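Enoyl-CoA hydratase/carnithine racemase (Thermus thermophilus JL-18, PDB 6SL9) probably isomerises coenzyme A thioesters, as a crotonase-family enzyme forming oxepin-CoA in bacterial phenylacetic acid breakdown. Local coordinates at residues 109-112 with 113-117. Sequence-based numbering, arbitrary orientation.
Sequences AGMS and LALWG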
loop_
_atom_site.group_PDB
_atom_site.type_symbol
_atom_site.label_atom_id
_atom_site.label_comp_id
_atom_site.label_asym_id
_atom_site.label_seq_id
_atom_site.Cartn_x
_atom_site.Cartn_y
_atom_site.Cartn_z
ATOM N N ALA A 109 -19.363 8.654 5.983
ATOM C CA ALA A 109 -18.525 9.861 5.813
ATOM C C ALA A 109 -17.931 10.315 7.133
ATOM O O ALA A 109 -16.944 11.037 7.128
ATOM C CB ALA A 109 -19.264 10.965 5.142
ATOM N N GLY A 110 -18.491 9.901 8.261
ATOM C CA GLY A 110 -17.836 10.196 9.548
ATOM C C GLY A 110 -16.511 9.451 9.664
ATOM O O GLY A 110 -15.549 9.980 10.209
ATOM N N MET A 111 -16.478 8.197 9.184
ATOM C CA MET A 111 -15.220 7.432 9.106
ATOM C C MET A 111 -14.284 8.118 8.098
ATOM O O MET A 111 -13.099 8.289 8.398
ATOM C CB MET A 111 -15.490 5.985 8.721
ATOM C CG MET A 111 -14.257 5.176 8.559
ATOM S SD MET A 111 -14.675 3.426 8.492
ATOM C CE MET A 111 -13.058 2.692 8.241
ATOM N N SER A 112 -14.792 8.511 6.929
ATOM C CA SER A 112 -13.971 9.248 5.954
ATOM C C SER A 112 -13.291 10.443 6.599
ATOM O O SER A 112 -12.057 10.605 6.475
ATOM C CB SER A 112 -14.800 9.697 4.746
ATOM O OG SER A 112 -15.567 8.630 4.172
ATOM N N LEU A 113 -14.066 11.274 7.306
ATOM C CA LEU A 113 -13.531 12.514 7.888
ATOM C C LEU A 113 -12.464 12.180 8.930
ATOM O O LEU A 113 -11.413 12.786 8.988
ATOM C CB LEU A 113 -14.690 13.351 8.480
ATOM C CG LEU A 113 -15.604 14.052 7.464
ATOM C CD1 LEU A 113 -16.685 14.871 8.168
ATOM C CD2 LEU A 113 -14.855 15.017 6.546
ATOM N N ALA A 114 -12.725 11.164 9.784
ATOM C CA ALA A 114 -11.788 10.821 10.865
ATOM C C ALA A 114 -10.446 10.420 10.249
ATOM O O ALA A 114 -9.367 10.732 10.799
ATOM C CB ALA A 114 -12.348 9.690 11.679
ATOM N N LEU A 115 -10.469 9.737 9.123
ATOM C CA LEU A 115 -9.244 9.151 8.545
ATOM C C LEU A 115 -8.393 10.197 7.851
ATOM O O LEU A 115 -7.244 9.915 7.536
ATOM C CB LEU A 115 -9.573 7.990 7.617
ATOM C CG LEU A 115 -10.201 6.765 8.304
ATOM C CD1 LEU A 115 -10.417 5.659 7.329
ATOM C CD2 LEU A 115 -9.421 6.279 9.527
ATOM N N TRP A 116 -8.886 11.419 7.693
ATOM C CA TRP A 116 -8.072 12.530 7.162
ATOM C C TRP A 116 -7.128 13.112 8.202
ATOM O O TRP A 116 -6.263 13.877 7.824
ATOM C CB TRP A 116 -8.943 13.629 6.539
ATOM C CG TRP A 116 -9.448 13.267 5.180
ATOM C CD1 TRP A 116 -10.697 12.845 4.813
ATOM C CD2 TRP A 116 -8.605 13.111 4.038
ATOM N NE1 TRP A 116 -10.676 12.479 3.499
ATOM C CE2 TRP A 116 -9.411 12.624 2.995
ATOM C CE3 TRP A 116 -7.246 13.344 3.811
ATOM C CZ2 TRP A 116 -8.877 12.334 1.739
ATOM C CZ3 TRP A 116 -6.722 13.061 2.561
ATOM C CH2 TRP A 116 -7.535 12.563 1.555
ATOM N N GLY A 117 -7.263 12.748 9.488
ATOM C CA GLY A 117 -6.258 13.217 10.431
ATOM C C GLY A 117 -4.879 12.748 10.031
ATOM O O GLY A 117 -4.735 11.623 9.565
#
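The carbonyl oxygen of Ser112 is shared by three groups near the C-terminal end of a short helix. Leu115 N gives it a weak hydrogen bond, Trp116 N a second and longer weak one (3.5 Å), and the indole carbon Trp116 CD1 comes in at 3.1 Å from Ser112 O, obliquely to the ring. Just before this the helix is regular: Leu113 N binds Ala109 O at 2.9 Å, and Ala114 N binds Gly110 O in the same way. Leu115 N reaches Met111 O nearly in line with that carbonyl (C=O...N 160°), but its N-H is bent. Leu115 N therefore divides itself between the carbonyls four and three residues back, and the chain then tightens, with Trp116 N also bonded to Leu113 O. Of the side chains, Met111 has CG anti to the backbone N (chi1 177°) and runs fully extended, so that both its CG and CE lie 4.1 Å from Leu115 CD1, the two chains crossing at a slant. This is helix 109-115 of the crotonase fold, buried close to the middle of the chain; in crotonases the N-terminal end of this helix usually supplies a backbone N-H to the oxyanion hole, which is probably so here. Ser112 OG, lying beside its own backbone N (chi1 -50°), donates a hydrogen bond to the backbone oxygen of Asp140. The indole of Trp116 packs against Leu91 of helix 77-93, Leu146 of helix 143-151 and Leu220 of a neighbouring subunit, while its NE1 gives Ser141 O a weak hydrogen bond. With an alanine in place of Trp116, a gap would probably open between helices 77-93 and 143-151, and Ser141 O would lose its weak indole donor.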